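Local coordinates for protein UDP-N-acetylmuramate-alanine ligase MurC (Thermotoga maritima, PDB 1J6U) that catalyses the ATP-dependent joining of L-alanine to UDP-N-acetylmuramate, an early step in building the peptidoglycan of the cell wall, at residues Lys14-Gly19 against Tyr40-Glu45; Val62-Asp67 against Asn85-Arg90. All coordinates share one frame; numbering follows the deposited sequence.

Interaction 1: Lys14-Gly19 against Tyr40-Glu45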
ATOM      1  N   LYS A  14     -26.964 -10.303  -6.096  1.00 56.88           N
ATOM      2  CA  LYS A  14     -26.087 -11.262  -5.425  1.00 46.52           C
ATOM      3  C   LYS A  14     -24.813 -11.262  -6.259  1.00 48.48           C
ATOM      4  O   LYS A  14     -24.867 -11.542  -7.450  1.00 50.95           O
ATOM      5  CB  LYS A  14     -26.669 -12.656  -5.430  1.00 50.70           C
ATOM      6  CG  LYS A  14     -25.859 -13.637  -4.602  1.00 43.87           C
ATOM      7  CD  LYS A  14     -26.525 -14.972  -4.663  1.00 38.23           C
ATOM      8  CE  LYS A  14     -26.571 -15.708  -3.338  1.00 45.85           C
ATOM      9  NZ  LYS A  14     -27.505 -16.897  -3.505  1.00 58.58           N
ATOM     10  N   ILE A  15     -23.675 -10.946  -5.640  1.00 46.27           N
ATOM     11  CA  ILE A  15     -22.409 -10.850  -6.359  1.00 40.76           C
ATOM     12  C   ILE A  15     -21.378 -11.853  -5.882  1.00 38.16           C
ATOM     13  O   ILE A  15     -21.166 -12.041  -4.682  1.00 46.85           O
ATOM     14  CB  ILE A  15     -21.822  -9.448  -6.200  1.00 47.50           C
ATOM     15  CG1 ILE A  15     -22.897  -8.412  -6.531  1.00 44.22           C
ATOM     16  CG2 ILE A  15     -20.584  -9.284  -7.084  1.00 37.61           C
ATOM     17  CD1 ILE A  15     -22.541  -6.968  -6.128  1.00 43.67           C
ATOM     18  N   HIS A  16     -20.748 -12.492  -6.854  1.00 45.97           N
ATOM     19  CA  HIS A  16     -19.716 -13.503  -6.645  1.00 44.36           C
ATOM     20  C   HIS A  16     -18.354 -12.881  -7.034  1.00 42.00           C
ATOM     21  O   HIS A  16     -18.147 -12.479  -8.185  1.00 32.78           O
ATOM     22  CB  HIS A  16     -20.047 -14.711  -7.530  1.00 46.14           C
ATOM     23  CG  HIS A  16     -19.082 -15.842  -7.419  1.00 51.36           C
ATOM     24  ND1 HIS A  16     -19.488 -17.157  -7.425  1.00 56.10           N
ATOM     25  CD2 HIS A  16     -17.737 -15.864  -7.290  1.00 54.54           C
ATOM     26  CE1 HIS A  16     -18.435 -17.944  -7.298  1.00 54.58           C
ATOM     27  NE2 HIS A  16     -17.359 -17.182  -7.213  1.00 66.75           N
ATOM     28  N   PHE A  17     -17.454 -12.797  -6.053  1.00 36.03           N
ATOM     29  CA  PHE A  17     -16.119 -12.231  -6.245  1.00 36.97           C
ATOM     30  C   PHE A  17     -15.071 -13.325  -6.312  1.00 35.10           C
ATOM     31  O   PHE A  17     -14.775 -13.999  -5.303  1.00 40.43           O
ATOM     32  CB  PHE A  17     -15.723 -11.286  -5.074  1.00 50.45           C
ATOM     33  CG  PHE A  17     -16.522 -10.004  -5.002  1.00 41.46           C
ATOM     34  CD1 PHE A  17     -17.798  -9.992  -4.419  1.00 36.64           C
ATOM     35  CD2 PHE A  17     -16.010  -8.819  -5.548  1.00 34.78           C
ATOM     36  CE1 PHE A  17     -18.545  -8.848  -4.389  1.00 38.37           C
ATOM     37  CE2 PHE A  17     -16.746  -7.665  -5.520  1.00 36.99           C
ATOM     38  CZ  PHE A  17     -18.021  -7.681  -4.941  1.00 36.02           C
ATOM     39  N   VAL A  18     -14.475 -13.477  -7.480  1.00 31.78           N
ATOM     40  CA  VAL A  18     -13.452 -14.487  -7.654  1.00 33.78           C
ATOM     41  C   VAL A  18     -12.148 -13.772  -7.372  1.00 36.55           C
ATOM     42  O   VAL A  18     -11.678 -12.955  -8.190  1.00 40.21           O
ATOM     43  CB  VAL A  18     -13.486 -15.050  -9.090  1.00 43.39           C
ATOM     44  CG1 VAL A  18     -12.501 -16.231  -9.238  1.00 35.37           C
ATOM     45  CG2 VAL A  18     -14.895 -15.487  -9.401  1.00 34.29           C
ATOM     46  N   GLY A  19     -11.583 -14.085  -6.202  1.00 31.41           N
ATOM     47  CA  GLY A  19     -10.358 -13.451  -5.749  1.00 31.40           C
ATOM     48  C   GLY A  19     -10.694 -12.405  -4.671  1.00 38.78           C
ATOM     49  O   GLY A  19      -9.966 -11.432  -4.476  1.00 38.96           O
ATOM     50  N   TYR A  40     -20.576 -12.709  -1.710  1.00 32.72           N
ATOM     51  CA  TYR A  40     -19.775 -13.858  -1.286  1.00 37.36           C
ATOM     52  C   TYR A  40     -18.663 -13.986  -2.303  1.00 34.18           C
ATOM     53  O   TYR A  40     -18.634 -13.290  -3.335  1.00 34.35           O
ATOM     54  CB  TYR A  40     -20.607 -15.154  -1.199  1.00 39.04           C
ATOM     55  CG  TYR A  40     -20.975 -15.768  -2.535  1.00 39.97           C
ATOM     56  CD1 TYR A  40     -20.178 -16.757  -3.106  1.00 33.78           C
ATOM     57  CD2 TYR A  40     -22.111 -15.339  -3.242  1.00 41.54           C
ATOM     58  CE1 TYR A  40     -20.498 -17.318  -4.356  1.00 46.08           C
ATOM     59  CE2 TYR A  40     -22.442 -15.890  -4.497  1.00 40.71           C
ATOM     60  CZ  TYR A  40     -21.629 -16.884  -5.037  1.00 46.91           C
ATOM     61  OH  TYR A  40     -21.967 -17.484  -6.217  1.00 45.17           O
ATOM     62  N   GLY A  41     -17.727 -14.874  -2.045  1.00 29.99           N
ATOM     63  CA  GLY A  41     -16.658 -14.963  -3.015  1.00 27.51           C
ATOM     64  C   GLY A  41     -15.712 -16.085  -2.711  1.00 37.24           C
ATOM     65  O   GLY A  41     -15.918 -16.908  -1.810  1.00 32.18           O
ATOM     66  N   SER A  42     -14.621 -16.087  -3.444  1.00 40.34           N
ATOM     67  CA  SER A  42     -13.680 -17.159  -3.272  1.00 42.67           C
ATOM     68  C   SER A  42     -12.280 -16.635  -3.493  1.00 41.66           C
ATOM     69  O   SER A  42     -12.065 -15.579  -4.102  1.00 30.28           O
ATOM     70  CB  SER A  42     -13.983 -18.206  -4.322  1.00 44.32           C
ATOM     71  OG  SER A  42     -13.765 -17.589  -5.578  1.00 32.37           O
ATOM     72  N   ASN A  43     -11.317 -17.420  -3.056  1.00 35.96           N
ATOM     73  CA  ASN A  43      -9.951 -16.993  -3.205  1.00 45.05           C
ATOM     74  C   ASN A  43      -9.084 -18.226  -3.260  1.00 39.24           C
ATOM     75  O   ASN A  43      -9.440 -19.288  -2.740  1.00 40.19           O
ATOM     76  CB  ASN A  43      -9.552 -16.097  -2.006  1.00 44.64           C
ATOM     77  CG  ASN A  43      -8.469 -15.092  -2.365  1.00 53.79           C
ATOM     78  OD1 ASN A  43      -8.626 -14.308  -3.322  1.00 36.71           O
ATOM     79  ND2 ASN A  43      -7.362 -15.099  -1.602  1.00 51.58           N
ATOM     80  N   ILE A  44      -7.931 -18.052  -3.869  1.00 36.37           N
ATOM     81  CA  ILE A  44      -6.964 -19.113  -4.052  1.00 45.92           C
ATOM     82  C   ILE A  44      -6.370 -19.621  -2.751  1.00 48.47           C
ATOM     83  O   ILE A  44      -6.171 -20.811  -2.588  1.00 67.96           O
ATOM     84  CB  ILE A  44      -5.852 -18.621  -4.969  1.00 41.25           C
ATOM     85  CG1 ILE A  44      -5.200 -19.788  -5.699  1.00 51.37           C
ATOM     86  CG2 ILE A  44      -4.834 -17.870  -4.165  1.00 49.42           C
ATOM     87  CD1 ILE A  44      -4.205 -19.317  -6.810  1.00 39.05           C
ATOM     88  N   GLU A  45      -6.098 -18.720  -1.823  1.00 54.59           N
ATOM     89  CA  GLU A  45      -5.513 -19.064  -0.526  1.00 51.50           C
ATOM     90  C   GLU A  45      -6.228 -18.246   0.522  1.00 44.19           C
ATOM     91  O   GLU A  45      -6.947 -17.305   0.202  1.00 41.51           O
ATOM     92  CB  GLU A  45      -4.043 -18.681  -0.505  1.00 54.17           C
ATOM     93  CG  GLU A  45      -3.840 -17.176  -0.733  1.00 74.33           C
ATOM     94  CD  GLU A  45      -2.403 -16.810  -1.054  1.00 82.70           C
ATOM     95  OE1 GLU A  45      -2.164 -15.686  -1.562  1.00 87.42           O
ATOM     96  OE2 GLU A  45      -1.513 -17.649  -0.795  1.00 92.75           O
TER
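Tyr40 and His16, paired across two adjacent parallel strands, show how side chains can reinforce a backbone ladder. Four hydrogen bonds make that ladder: Tyr40 N gives to Ile15 O, Phe17 N to Tyr40 O, Ser42 N to Phe17 O at 2.8 Å, and Gly19 N to Ser42 O at 2.6 Å. Above it, on the face that also carries Val18 and Ser42, Tyr40 takes chi1 74°, with CG between its own N and carbonyl carbon, and its ring leans across to the other strand. His16 turns CG anti to its backbone N (chi1 -180°), and the imidazole meets the phenol in an offset edge-to-face pair, planes at 61°, with the Tyr40 CE1 edge over one imidazole face. The ring ends are tied as well: His16 ND1 and Tyr40 OH lie 2.8 Å apart in a bent hydrogen bond. The far nitrogen, His16 NE2, bonds to Glu87, so both imidazole nitrogens are engaged in a buried setting. Lys14 runs past the Tyr40 ring at its edge, CG 4.1 Å from CE2, before its amine reaches the carbonyl of Tyr70. On the opposite face Phe17 brings its ring edge to Tyr40 O (CD1 to O, 3.6 Å). Gly41 lies opposite Phe17; its CA comes within 3.1 Å of Phe17 O, a tight approach between the strands. Gly19, with a positive phi, ends the ladder, its CA 3.1 Å from Asn43 OD1. The two strands, with helix 23-34 between them in sequence, form a beta-alpha-beta unit of a five-stranded parallel sheet: the helix covers Ile15 and Phe17, strand 74-77 flanks strand 14-18 on its other side, and the loop containing Tyr70 and Pro72 packs against the Tyr40 ring.

Interaction 2: Val62-Asp67 against Asn85-Arg90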
ATOM      1  N   VAL A  62     -12.415 -21.075  -0.116  1.00 37.14           N
ATOM      2  CA  VAL A  62     -11.037 -21.286  -0.534  1.00 47.76           C
ATOM      3  C   VAL A  62     -10.852 -22.785  -0.599  1.00 48.56           C
ATOM      4  O   VAL A  62     -11.215 -23.484   0.350  1.00 58.01           O
ATOM      5  CB  VAL A  62     -10.050 -20.735   0.500  1.00 45.85           C
ATOM      6  CG1 VAL A  62      -8.609 -20.993   0.048  1.00 37.07           C
ATOM      7  CG2 VAL A  62     -10.319 -19.247   0.714  1.00 47.27           C
ATOM      8  N   PRO A  63     -10.283 -23.301  -1.701  1.00 39.84           N
ATOM      9  CA  PRO A  63      -9.817 -22.546  -2.862  1.00 30.98           C
ATOM     10  C   PRO A  63     -10.896 -22.423  -3.921  1.00 34.17           C
ATOM     11  O   PRO A  63     -12.073 -22.641  -3.642  1.00 42.22           O
ATOM     12  CB  PRO A  63      -8.656 -23.372  -3.362  1.00 39.62           C
ATOM     13  CG  PRO A  63      -9.207 -24.808  -3.164  1.00 36.43           C
ATOM     14  CD  PRO A  63      -9.836 -24.713  -1.775  1.00 44.01           C
ATOM     15  N   HIS A  64     -10.488 -22.069  -5.136  1.00 38.47           N
ATOM     16  CA  HIS A  64     -11.432 -21.928  -6.235  1.00 42.70           C
ATOM     17  C   HIS A  64     -11.948 -23.302  -6.650  1.00 50.37           C
ATOM     18  O   HIS A  64     -11.186 -24.271  -6.771  1.00 54.27           O
ATOM     19  CB  HIS A  64     -10.778 -21.248  -7.431  1.00 30.81           C
ATOM     20  CG  HIS A  64     -10.440 -19.807  -7.192  1.00 49.53           C
ATOM     21  ND1 HIS A  64     -11.337 -18.914  -6.645  1.00 44.35           N
ATOM     22  CD2 HIS A  64      -9.299 -19.109  -7.411  1.00 41.16           C
ATOM     23  CE1 HIS A  64     -10.759 -17.732  -6.534  1.00 54.16           C
ATOM     24  NE2 HIS A  64      -9.523 -17.822  -6.993  1.00 52.34           N
ATOM     25  N   SER A  65     -13.255 -23.358  -6.859  1.00 46.92           N
ATOM     26  CA  SER A  65     -13.960 -24.556  -7.266  1.00 44.16           C
ATOM     27  C   SER A  65     -15.314 -24.136  -7.780  1.00 43.88           C
ATOM     28  O   SER A  65     -15.940 -23.275  -7.166  1.00 43.08           O
ATOM     29  CB  SER A  65     -14.205 -25.475  -6.071  1.00 40.17           C
ATOM     30  OG  SER A  65     -15.193 -26.468  -6.396  1.00 52.46           O
ATOM     31  N   ALA A  66     -15.792 -24.748  -8.864  1.00 44.70           N
ATOM     32  CA  ALA A  66     -17.136 -24.427  -9.358  1.00 44.66           C
ATOM     33  C   ALA A  66     -18.149 -24.848  -8.275  1.00 39.15           C
ATOM     34  O   ALA A  66     -19.320 -24.530  -8.335  1.00 47.38           O
ATOM     35  CB  ALA A  66     -17.429 -25.123 -10.681  1.00 43.76           C
ATOM     36  N   ASP A  67     -17.681 -25.570  -7.274  1.00 43.25           N
ATOM     37  CA  ASP A  67     -18.530 -25.921  -6.147  1.00 50.38           C
ATOM     38  C   ASP A  67     -18.997 -24.590  -5.454  1.00 57.15           C
ATOM     39  O   ASP A  67     -20.087 -24.514  -4.864  1.00 51.29           O
ATOM     40  CB  ASP A  67     -17.687 -26.733  -5.153  1.00 60.11           C
ATOM     41  CG  ASP A  67     -18.236 -28.128  -4.899  1.00 79.22           C
ATOM     42  OD1 ASP A  67     -17.542 -28.920  -4.214  1.00 85.98           O
ATOM     43  OD2 ASP A  67     -19.354 -28.433  -5.373  1.00 84.20           O
ATOM     44  N   ASN A  85     -10.431 -20.893 -14.800  1.00 39.44           N
ATOM     45  CA  ASN A  85     -10.840 -20.956 -13.415  1.00 39.31           C
ATOM     46  C   ASN A  85     -12.216 -21.645 -13.435  1.00 35.34           C
ATOM     47  O   ASN A  85     -13.119 -21.227 -14.136  1.00 34.86           O
ATOM     48  CB  ASN A  85     -10.930 -19.545 -12.824  1.00 37.34           C
ATOM     49  CG  ASN A  85     -11.345 -19.547 -11.355  1.00 36.53           C
ATOM     50  OD1 ASN A  85     -12.410 -20.040 -10.998  1.00 50.04           O
ATOM     51  ND2 ASN A  85     -10.504 -18.984 -10.503  1.00 51.73           N
ATOM     52  N   PRO A  86     -12.378 -22.733 -12.682  1.00 37.72           N
ATOM     53  CA  PRO A  86     -13.692 -23.377 -12.714  1.00 40.50           C
ATOM     54  C   PRO A  86     -14.887 -22.456 -12.465  1.00 47.19           C
ATOM     55  O   PRO A  86     -15.954 -22.671 -13.026  1.00 51.76           O
ATOM     56  CB  PRO A  86     -13.571 -24.496 -11.654  1.00 36.27           C
ATOM     57  CG  PRO A  86     -12.456 -24.050 -10.771  1.00 40.12           C
ATOM     58  CD  PRO A  86     -11.471 -23.423 -11.753  1.00 35.13           C
ATOM     59  N   GLU A  87     -14.716 -21.430 -11.637  1.00 44.51           N
ATOM     60  CA  GLU A  87     -15.811 -20.530 -11.328  1.00 35.37           C
ATOM     61  C   GLU A  87     -16.142 -19.685 -12.522  1.00 32.84           C
ATOM     62  O   GLU A  87     -17.299 -19.372 -12.790  1.00 35.16           O
ATOM     63  CB  GLU A  87     -15.454 -19.649 -10.132  1.00 34.32           C
ATOM     64  CG  GLU A  87     -15.464 -20.456  -8.822  1.00 48.95           C
ATOM     65  CD  GLU A  87     -14.858 -19.720  -7.623  1.00 48.50           C
ATOM     66  OE1 GLU A  87     -15.117 -18.505  -7.487  1.00 63.98           O
ATOM     67  OE2 GLU A  87     -14.150 -20.360  -6.806  1.00 53.65           O
ATOM     68  N   ILE A  88     -15.125 -19.311 -13.256  1.00 29.41           N
ATOM     69  CA  ILE A  88     -15.390 -18.503 -14.406  1.00 41.73           C
ATOM     70  C   ILE A  88     -16.021 -19.382 -15.477  1.00 40.62           C
ATOM     71  O   ILE A  88     -16.908 -18.927 -16.212  1.00 43.61           O
ATOM     72  CB  ILE A  88     -14.089 -17.799 -14.904  1.00 36.44           C
ATOM     73  CG1 ILE A  88     -13.653 -16.778 -13.854  1.00 43.22           C
ATOM     74  CG2 ILE A  88     -14.332 -17.067 -16.255  1.00 36.02           C
ATOM     75  CD1 ILE A  88     -14.797 -15.819 -13.442  1.00 39.63           C
ATOM     76  N   VAL A  89     -15.595 -20.644 -15.559  1.00 43.40           N
ATOM     77  CA  VAL A  89     -16.174 -21.527 -16.567  1.00 44.11           C
ATOM     78  C   VAL A  89     -17.658 -21.738 -16.268  1.00 46.04           C
ATOM     79  O   VAL A  89     -18.495 -21.605 -17.179  1.00 43.16           O
ATOM     80  CB  VAL A  89     -15.421 -22.884 -16.690  1.00 40.95           C
ATOM     81  CG1 VAL A  89     -16.185 -23.815 -17.607  1.00 33.68           C
ATOM     82  CG2 VAL A  89     -14.079 -22.653 -17.309  1.00 32.54           C
ATOM     83  N   ARG A  90     -17.992 -22.028 -15.006  1.00 41.67           N
ATOM     84  CA  ARG A  90     -19.388 -22.210 -14.651  1.00 39.86           C
ATOM     85  C   ARG A  90     -20.148 -20.934 -14.999  1.00 44.95           C
ATOM     86  O   ARG A  90     -21.143 -20.967 -15.734  1.00 49.67           O
ATOM     87  CB  ARG A  90     -19.554 -22.523 -13.174  1.00 31.31           C
ATOM     88  CG  ARG A  90     -21.002 -22.409 -12.705  1.00 41.47           C
ATOM     89  CD  ARG A  90     -21.870 -23.636 -13.068  1.00 40.02           C
ATOM     90  NE  ARG A  90     -22.042 -24.456 -11.892  1.00 44.86           N
ATOM     91  CZ  ARG A  90     -23.181 -24.608 -11.234  1.00 47.85           C
ATOM     92  NH1 ARG A  90     -24.276 -24.003 -11.652  1.00 40.73           N
ATOM     93  NH2 ARG A  90     -23.207 -25.340 -10.127  1.00 48.53           N
TER
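The irregular backbone of Val62-Asp67, which has a cis peptide before Pro63, passes the first turn of helix 86-93 and comes nearest where Ala66 CA lies 4.6 Å from Glu87 CA. Glu87 OE2 draws the two together by accepting two hydrogen bonds. Ser65 N approaches it at 3.1 Å along the anti lone pair, whereas His64 ND1, 3.2 Å away and also hydrogen-bonded to Ser42 OG, comes from above the carboxylate plane. The oxygen stays near the plane of the imidazole, although ring and carboxylate are turned 73° apart. Asn68 also donates to OE2, while OE1 reaches Ser42 and His16. With CG anti to its carbonyl carbon (chi1 -68°), His64 presents one ring face to Asn85, whose ND2 sits 3.2 Å above the plane, toward the rim. Asn85 OD1 is meanwhile committed to Glu87 N at 2.8 Å. Beside this polar centre, Pro86 CB and CG pack on Ser65 and Ala66, with Ala66 CB also meeting Arg90 CB at 4.2 Å. The arrangement is a side-chain N-cap, with Asn85 closing the helix start and Pro86 in the first turn, joined to a His-carboxylate hydrogen bond that ties the loop after strand 60-61 to the helix of this N-terminal, Rossmann-like domain.

Glu87 joins the two contacts. Interaction 2 uses its OE2 oxygen, while OE1 turns to interaction 1, where it lies 2.5 Å from Ser42 OG and 2.6 Å from His16 NE2, both probable hydrogen bonds. Ser42 OG also lies 3.0 Å from His64 ND1, completing a largely buried polar network of Ser42, His16, His64 and Glu87. The centres of the two interactions lie about 9 Å apart. This network probably restrains how the two imidazoles are turned. Both contacts belong to the N-terminal domain, away from the predicted ATP-binding loop at Gly121-Thr127. Gly19 opens a sequence resembling the GxGxxG pattern, which the His64 side chain touches, consistent with a Rossmann-type strand-turn-helix.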